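Local structure of accelerated cell death 11 (Arabidopsis thaliana, 4NT1) at residues I119-T133 with G155-N167. The protein transfers ceramide-1-phosphate and phytoceramide-1-phosphate selectively between membranes, and belongs to the all-helical glycolipid transfer protein (GLTP) family. Residues are numbered along the deposited sequence; the frame is centred on the assembly and turned at random.
Sequences IIASEGDNSLKDPAT and GMYALPTRAHLLN
Arg-162 reaches from the first turn of helix 162-168 to the last turn of helix 98-121, where its NH1 donates to the carbonyl O of Ile-119 at 2.9 Å; NH2 adds a weak bond to the same oxygen. With CG anti to the backbone N (chi1 177°) and the chain extended to NE, the side chain runs past the type II turn from Ser-122 to Asp-125. Ile-119 CG2 lies over one face of the guanidinium, 3.5 Å from NH1. At the edge, a water in the guanidinium plane accepts from NH1 and donates to Ser-122 OG and Ser-127 O; Ser-122 OG also hydrogen-bonds to Gln-118 O. NE forms a salt bridge with Glu-173, so the buried group is tied on several sides.

Besides these, Arg-162 N donates to Asn-126 O (3.2 Å), a second water bridges Leu-128 N to Pro-160 O, and Thr-161 N-caps the helix, its OG1 accepting from His-164 N.

Leu-128 supplies the apolar centre. Its CD1 packs 3.8 Å from Leu-165 CD2 and also meets the Pro-160 ring, while CD2 rests on Arg-162 CB. Farther along, Leu-159 CD1 sits 3.5 Å from Lys-129 CA, Leu-159 CD2 touches Ala-132 CB, and Met-156, bent at chi2 (-61°), lays SD 3.8 Å from Thr-133 OG1.

Within the all-helical GLTP fold, the contact joins the end of helix 98-121, the following loop and the start of helix 129-139 to the 156-161 link and helix 162-168. The Met-156 side chain is about 10 Å from that of lipid-binding His-144. Phe-55 packs on Ala-132, Met-156 and Leu-159; from helix 173-199, Met-180 touches Ile-119 and Lys-177 salt-bridges Glu-123.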
ATOM      1  N   ILE A 119       0.160 -13.045   7.092  1.00 21.51           N
ATOM      2  CA  ILE A 119       1.316 -13.445   7.878  1.00 19.82           C
ATOM      3  C   ILE A 119       0.881 -13.740   9.311  1.00 24.35           C
ATOM      4  O   ILE A 119       1.208 -14.784   9.873  1.00 25.08           O
ATOM      5  CB  ILE A 119       2.421 -12.378   7.854  1.00 20.17           C
ATOM      6  CG1 ILE A 119       3.067 -12.328   6.462  1.00 18.69           C
ATOM      7  CG2 ILE A 119       3.463 -12.677   8.917  1.00 18.56           C
ATOM      8  CD1 ILE A 119       4.137 -11.260   6.313  1.00 20.81           C
ATOM      9  N   ILE A 120       0.119 -12.827   9.899  1.00 20.74           N
ATOM     10  CA  ILE A 120      -0.379 -13.040  11.257  1.00 23.83           C
ATOM     11  C   ILE A 120      -1.232 -14.307  11.348  1.00 26.93           C
ATOM     12  O   ILE A 120      -1.054 -15.127  12.259  1.00 28.29           O
ATOM     13  CB  ILE A 120      -1.162 -11.806  11.762  1.00 22.15           C
ATOM     14  CG1 ILE A 120      -0.210 -10.615  11.888  1.00 22.07           C
ATOM     15  CG2 ILE A 120      -1.815 -12.101  13.115  1.00 29.60           C
ATOM     16  CD1 ILE A 120      -0.905  -9.252  11.916  1.00 27.38           C
ATOM     17  N   ALA A 121      -2.135 -14.479  10.388  1.00 21.09           N
ATOM     18  CA  ALA A 121      -3.052 -15.616  10.376  1.00 24.72           C
ATOM     19  C   ALA A 121      -2.335 -16.950  10.167  1.00 29.53           C
ATOM     20  O   ALA A 121      -2.833 -18.000  10.563  1.00 31.07           O
ATOM     21  CB  ALA A 121      -4.125 -15.414   9.310  1.00 25.28           C
ATOM     22  N   SER A 122      -1.167 -16.919   9.541  1.00 26.37           N
ATOM     23  CA  SER A 122      -0.447 -18.162   9.280  1.00 30.79           C
ATOM     24  C   SER A 122       0.686 -18.427  10.274  1.00 29.66           C
ATOM     25  O   SER A 122       1.557 -19.250  10.013  1.00 30.80           O
ATOM     26  CB  SER A 122       0.089 -18.175   7.848  1.00 32.86           C
ATOM     27  OG  SER A 122       1.083 -17.183   7.694  1.00 31.49           O
ATOM     28  N   GLU A 123       0.662 -17.742  11.416  1.00 26.10           N
ATOM     29  CA  GLU A 123       1.694 -17.909  12.429  1.00 28.21           C
ATOM     30  C   GLU A 123       1.952 -19.395  12.693  1.00 28.26           C
ATOM     31  O   GLU A 123       1.013 -20.163  12.893  1.00 28.60           O
ATOM     32  CB  GLU A 123       1.268 -17.213  13.719  1.00 29.48           C
ATOM     33  CG  GLU A 123       2.337 -17.181  14.791  1.00 30.83           C
ATOM     34  CD  GLU A 123       1.864 -16.487  16.055  1.00 37.65           C
ATOM     35  OE1 GLU A 123       0.712 -15.998  16.076  1.00 37.83           O
ATOM     36  OE2 GLU A 123       2.644 -16.433  17.032  1.00 47.43           O
ATOM     37  N   GLY A 124       3.220 -19.795  12.684  1.00 27.27           N
ATOM     38  CA  GLY A 124       3.573 -21.201  12.811  1.00 32.96           C
ATOM     39  C   GLY A 124       4.069 -21.774  11.495  1.00 35.75           C
ATOM     40  O   GLY A 124       4.764 -22.791  11.460  1.00 36.63           O
ATOM     41  N   ASP A 125       3.699 -21.116  10.404  1.00 30.54           N
ATOM     42  CA  ASP A 125       4.218 -21.453   9.085  1.00 36.43           C
ATOM     43  C   ASP A 125       5.537 -20.718   8.880  1.00 30.37           C
ATOM     44  O   ASP A 125       5.644 -19.528   9.175  1.00 28.42           O
ATOM     45  CB  ASP A 125       3.221 -21.045   7.996  1.00 28.80           C
ATOM     46  CG  ASP A 125       1.925 -21.826   8.066  1.00 51.92           C
ATOM     47  OD1 ASP A 125       1.723 -22.557   9.062  1.00 56.80           O
ATOM     48  OD2 ASP A 125       1.107 -21.703   7.126  1.00 55.18           O
ATOM     49  N   ASN A 126       6.550 -21.424   8.388  1.00 24.91           N
ATOM     50  CA  ASN A 126       7.862 -20.811   8.198  1.00 22.91           C
ATOM     51  C   ASN A 126       8.008 -20.184   6.809  1.00 23.92           C
ATOM     52  O   ASN A 126       8.968 -19.472   6.536  1.00 25.04           O
ATOM     53  CB  ASN A 126       8.967 -21.835   8.451  1.00 23.73           C
ATOM     54  CG  ASN A 126       8.977 -22.311   9.883  1.00 29.25           C
ATOM     55  OD1 ASN A 126       9.033 -23.514  10.167  1.00 31.86           O
ATOM     56  ND2 ASN A 126       8.896 -21.365  10.801  1.00 23.23           N
ATOM     57  N   SER A 127       7.034 -20.450   5.949  1.00 23.56           N
ATOM     58  CA  SER A 127       7.053 -19.938   4.579  1.00 25.88           C
ATOM     59  C   SER A 127       6.184 -18.689   4.437  1.00 26.54           C
ATOM     60  O   SER A 127       5.199 -18.529   5.164  1.00 24.98           O
ATOM     61  CB  SER A 127       6.554 -21.017   3.620  1.00 28.13           C
ATOM     62  OG  SER A 127       6.360 -20.503   2.307  1.00 28.83           O
ATOM     63  N   LEU A 128       6.552 -17.811   3.505  1.00 23.31           N
ATOM     64  CA  LEU A 128       5.724 -16.649   3.165  1.00 19.88           C
ATOM     65  C   LEU A 128       4.890 -16.885   1.908  1.00 23.42           C
ATOM     66  O   LEU A 128       4.183 -15.985   1.454  1.00 24.12           O
ATOM     67  CB  LEU A 128       6.594 -15.412   2.930  1.00 23.03           C
ATOM     68  CG  LEU A 128       7.320 -14.867   4.152  1.00 22.29           C
ATOM     69  CD1 LEU A 128       8.195 -13.711   3.757  1.00 24.66           C
ATOM     70  CD2 LEU A 128       6.302 -14.453   5.213  1.00 25.66           C
ATOM     71  N   LYS A 129       4.972 -18.082   1.338  1.00 25.00           N
ATOM     72  CA  LYS A 129       4.365 -18.319   0.030  1.00 25.31           C
ATOM     73  C   LYS A 129       2.855 -18.069   0.009  1.00 26.80           C
ATOM     74  O   LYS A 129       2.351 -17.363  -0.854  1.00 25.34           O
ATOM     75  CB  LYS A 129       4.689 -19.722  -0.481  1.00 25.73           C
ATOM     76  CG  LYS A 129       4.160 -19.981  -1.886  1.00 32.56           C
ATOM     77  CD  LYS A 129       4.625 -21.334  -2.412  1.00 37.15           C
ATOM     78  CE  LYS A 129       4.048 -21.603  -3.798  1.00 46.02           C
ATOM     79  NZ  LYS A 129       4.604 -22.847  -4.398  1.00 51.48           N
ATOM     80  N   ASP A 130       2.129 -18.640   0.960  1.00 26.54           N
ATOM     81  CA  ASP A 130       0.686 -18.423   0.988  1.00 31.26           C
ATOM     82  C   ASP A 130       0.268 -16.962   1.262  1.00 25.88           C
ATOM     83  O   ASP A 130      -0.564 -16.416   0.535  1.00 25.24           O
ATOM     84  CB  ASP A 130      -0.015 -19.424   1.919  1.00 30.15           C
ATOM     85  CG  ASP A 130      -0.145 -20.806   1.288  1.00 45.77           C
ATOM     86  OD1 ASP A 130       0.470 -21.041   0.221  1.00 40.27           O
ATOM     87  OD2 ASP A 130      -0.859 -21.659   1.858  1.00 60.70           O
ATOM     88  N   PRO A 131       0.850 -16.317   2.290  1.00 23.80           N
ATOM     89  CA  PRO A 131       0.496 -14.900   2.480  1.00 22.32           C
ATOM     90  C   PRO A 131       0.828 -14.020   1.272  1.00 21.88           C
ATOM     91  O   PRO A 131       0.018 -13.169   0.901  1.00 23.60           O
ATOM     92  CB  PRO A 131       1.348 -14.473   3.687  1.00 22.02           C
ATOM     93  CG  PRO A 131       1.624 -15.755   4.427  1.00 29.29           C
ATOM     94  CD  PRO A 131       1.697 -16.837   3.378  1.00 24.23           C
ATOM     95  N   ALA A 132       2.005 -14.196   0.680  1.00 21.22           N
ATOM     96  CA  ALA A 132       2.377 -13.377  -0.482  1.00 21.51           C
ATOM     97  C   ALA A 132       1.469 -13.689  -1.675  1.00 22.62           C
ATOM     98  O   ALA A 132       1.005 -12.784  -2.376  1.00 19.82           O
ATOM     99  CB  ALA A 132       3.828 -13.585  -0.842  1.00 20.31           C
ATOM    100  N   THR A 133       1.204 -14.972  -1.899  1.00 20.87           N
ATOM    101  CA  THR A 133       0.309 -15.375  -2.986  1.00 21.82           C
ATOM    102  C   THR A 133      -1.129 -14.879  -2.791  1.00 22.39           C
ATOM    103  O   THR A 133      -1.745 -14.363  -3.724  1.00 22.32           O
ATOM    104  CB  THR A 133       0.314 -16.910  -3.189  1.00 20.64           C
ATOM    105  OG1 THR A 133       1.622 -17.324  -3.585  1.00 25.48           O
ATOM    106  CG2 THR A 133      -0.692 -17.312  -4.271  1.00 23.30           C
ATOM    107  N   GLY A 155       8.135 -16.166  -9.532  1.00 32.96           N
ATOM    108  CA  GLY A 155       9.035 -15.538  -8.584  1.00 32.98           C
ATOM    109  C   GLY A 155       8.795 -15.914  -7.134  1.00 32.27           C
ATOM    110  O   GLY A 155       9.604 -15.589  -6.264  1.00 36.60           O
ATOM    111  N   MET A 156       7.691 -16.606  -6.867  1.00 32.21           N
ATOM    112  CA  MET A 156       7.320 -16.944  -5.499  1.00 33.93           C
ATOM    113  C   MET A 156       8.344 -17.835  -4.794  1.00 36.01           C
ATOM    114  O   MET A 156       8.470 -17.786  -3.574  1.00 35.72           O
ATOM    115  CB  MET A 156       5.929 -17.587  -5.443  1.00 33.72           C
ATOM    116  CG  MET A 156       4.779 -16.618  -5.656  1.00 30.56           C
ATOM    117  SD  MET A 156       4.696 -15.307  -4.410  1.00 31.66           S
ATOM    118  CE  MET A 156       3.437 -14.268  -5.137  1.00 26.53           C
ATOM    119  N   TYR A 157       9.071 -18.643  -5.559  1.00 39.28           N
ATOM    120  CA  TYR A 157      10.069 -19.541  -4.981  1.00 36.67           C
ATOM    121  C   TYR A 157      11.195 -18.739  -4.352  1.00 32.70           C
ATOM    122  O   TYR A 157      11.904 -19.226  -3.471  1.00 41.90           O
ATOM    123  CB  TYR A 157      10.645 -20.468  -6.053  1.00 44.13           C
ATOM    124  N   ALA A 158      11.347 -17.502  -4.815  1.00 33.99           N
ATOM    125  CA  ALA A 158      12.442 -16.645  -4.385  1.00 36.90           C
ATOM    126  C   ALA A 158      12.034 -15.694  -3.261  1.00 29.51           C
ATOM    127  O   ALA A 158      12.756 -14.756  -2.954  1.00 29.98           O
ATOM    128  CB  ALA A 158      12.995 -15.864  -5.565  1.00 28.56           C
ATOM    129  N   LEU A 159      10.876 -15.928  -2.657  1.00 26.61           N
ATOM    130  CA  LEU A 159      10.516 -15.181  -1.460  1.00 28.31           C
ATOM    131  C   LEU A 159      11.546 -15.477  -0.385  1.00 28.25           C
ATOM    132  O   LEU A 159      12.055 -16.594  -0.304  1.00 30.26           O
ATOM    133  CB  LEU A 159       9.139 -15.598  -0.948  1.00 25.92           C
ATOM    134  CG  LEU A 159       7.907 -15.194  -1.750  1.00 28.91           C
ATOM    135  CD1 LEU A 159       6.715 -16.056  -1.361  1.00 28.60           C
ATOM    136  CD2 LEU A 159       7.591 -13.715  -1.546  1.00 27.56           C
ATOM    137  N   PRO A 160      11.857 -14.485   0.454  1.00 28.00           N
ATOM    138  CA  PRO A 160      12.676 -14.799   1.626  1.00 26.33           C
ATOM    139  C   PRO A 160      11.886 -15.711   2.562  1.00 25.87           C
ATOM    140  O   PRO A 160      10.660 -15.714   2.505  1.00 25.73           O
ATOM    141  CB  PRO A 160      12.869 -13.430   2.287  1.00 27.41           C
ATOM    142  CG  PRO A 160      11.656 -12.648   1.880  1.00 27.73           C
ATOM    143  CD  PRO A 160      11.378 -13.090   0.461  1.00 27.86           C
ATOM    144  N   THR A 161      12.571 -16.475   3.406  1.00 27.15           N
ATOM    145  CA  THR A 161      11.892 -17.167   4.496  1.00 24.88           C
ATOM    146  C   THR A 161      11.246 -16.132   5.414  1.00 26.93           C
ATOM    147  O   THR A 161      11.656 -14.971   5.443  1.00 26.74           O
ATOM    148  CB  THR A 161      12.867 -18.019   5.323  1.00 28.67           C
ATOM    149  OG1 THR A 161      13.692 -17.166   6.129  1.00 28.80           O
ATOM    150  CG2 THR A 161      13.747 -18.868   4.404  1.00 29.63           C
ATOM    151  N   ARG A 162      10.231 -16.552   6.155  1.00 25.85           N
ATOM    152  CA  ARG A 162       9.555 -15.662   7.083  1.00 27.45           C
ATOM    153  C   ARG A 162      10.558 -15.114   8.094  1.00 23.64           C
ATOM    154  O   ARG A 162      10.567 -13.918   8.400  1.00 27.73           O
ATOM    155  CB  ARG A 162       8.412 -16.413   7.763  1.00 25.04           C
ATOM    156  CG  ARG A 162       7.657 -15.631   8.812  1.00 26.91           C
ATOM    157  CD  ARG A 162       6.557 -16.515   9.379  1.00 28.64           C
ATOM    158  NE  ARG A 162       5.883 -15.914  10.524  1.00 32.05           N
ATOM    159  CZ  ARG A 162       4.568 -15.739  10.610  1.00 28.38           C
ATOM    160  NH1 ARG A 162       3.765 -16.131   9.612  1.00 24.45           N
ATOM    161  NH2 ARG A 162       4.058 -15.177  11.699  1.00 27.12           N
ATOM    162  N   ALA A 163      11.435 -15.987   8.581  1.00 24.42           N
ATOM    163  CA  ALA A 163      12.478 -15.582   9.513  1.00 22.70           C
ATOM    164  C   ALA A 163      13.429 -14.551   8.914  1.00 26.40           C
ATOM    165  O   ALA A 163      13.861 -13.621   9.593  1.00 26.18           O
ATOM    166  CB  ALA A 163      13.253 -16.800  10.008  1.00 25.78           C
ATOM    167  N   HIS A 164      13.763 -14.724   7.642  1.00 27.85           N
ATOM    168  CA  HIS A 164      14.655 -13.796   6.965  1.00 25.19           C
ATOM    169  C   HIS A 164      13.991 -12.426   6.797  1.00 25.04           C
ATOM    170  O   HIS A 164      14.639 -11.397   6.966  1.00 26.14           O
ATOM    171  CB  HIS A 164      15.089 -14.350   5.603  1.00 27.59           C
ATOM    172  CG  HIS A 164      16.108 -13.500   4.913  1.00 35.41           C
ATOM    173  ND1 HIS A 164      16.288 -13.510   3.547  1.00 39.66           N
ATOM    174  CD2 HIS A 164      16.997 -12.605   5.405  1.00 31.81           C
ATOM    175  CE1 HIS A 164      17.246 -12.659   3.225  1.00 43.16           C
ATOM    176  NE2 HIS A 164      17.690 -12.092   4.334  1.00 35.03           N
ATOM    177  N   LEU A 165      12.697 -12.415   6.479  1.00 29.00           N
ATOM    178  CA  LEU A 165      11.972 -11.142   6.358  1.00 27.39           C
ATOM    179  C   LEU A 165      11.993 -10.382   7.683  1.00 25.45           C
ATOM    180  O   LEU A 165      12.244  -9.172   7.724  1.00 27.20           O
ATOM    181  CB  LEU A 165      10.530 -11.355   5.889  1.00 25.38           C
ATOM    182  CG  LEU A 165       9.679 -10.078   5.841  1.00 23.13           C
ATOM    183  CD1 LEU A 165      10.210  -9.129   4.780  1.00 25.66           C
ATOM    184  CD2 LEU A 165       8.189 -10.360   5.611  1.00 24.29           C
ATOM    185  N   LEU A 166      11.729 -11.086   8.776  1.00 23.51           N
ATOM    186  CA  LEU A 166      11.759 -10.442  10.080  1.00 24.83           C
ATOM    187  C   LEU A 166      13.156  -9.896  10.362  1.00 28.78           C
ATOM    188  O   LEU A 166      13.313  -8.839  10.963  1.00 26.98           O
ATOM    189  CB  LEU A 166      11.308 -11.414  11.171  1.00 24.65           C
ATOM    190  CG  LEU A 166       9.872 -11.906  11.013  1.00 27.08           C
ATOM    191  CD1 LEU A 166       9.426 -12.699  12.241  1.00 32.15           C
ATOM    192  CD2 LEU A 166       8.927 -10.743  10.761  1.00 30.10           C
ATOM    193  N   ASN A 167      14.180 -10.615   9.920  1.00 28.18           N
ATOM    194  CA  ASN A 167      15.549 -10.151  10.096  0.53 28.72           C
ATOM    195  C   ASN A 167      15.793  -8.848   9.338  1.00 28.61           C
ATOM    196  O   ASN A 167      16.403  -7.915   9.863  1.00 31.09           O
ATOM    197  CB  ASN A 167      16.543 -11.224   9.652  0.53 29.38           C
ATOM    198  CG  ASN A 167      17.981 -10.825   9.908  0.53 31.33           C
ATOM    199  OD1 ASN A 167      18.451 -10.852  11.045  0.53 34.18           O
ATOM    200  ND2 ASN A 167      18.690 -10.454   8.847  0.53 38.42           N
TER
HETATM  201  O   HOH W   1       3.929 -17.192   7.184  1.00 31.46           O
HETATM  202  O   HOH W   2       9.061 -18.103   2.295  1.00 26.24           O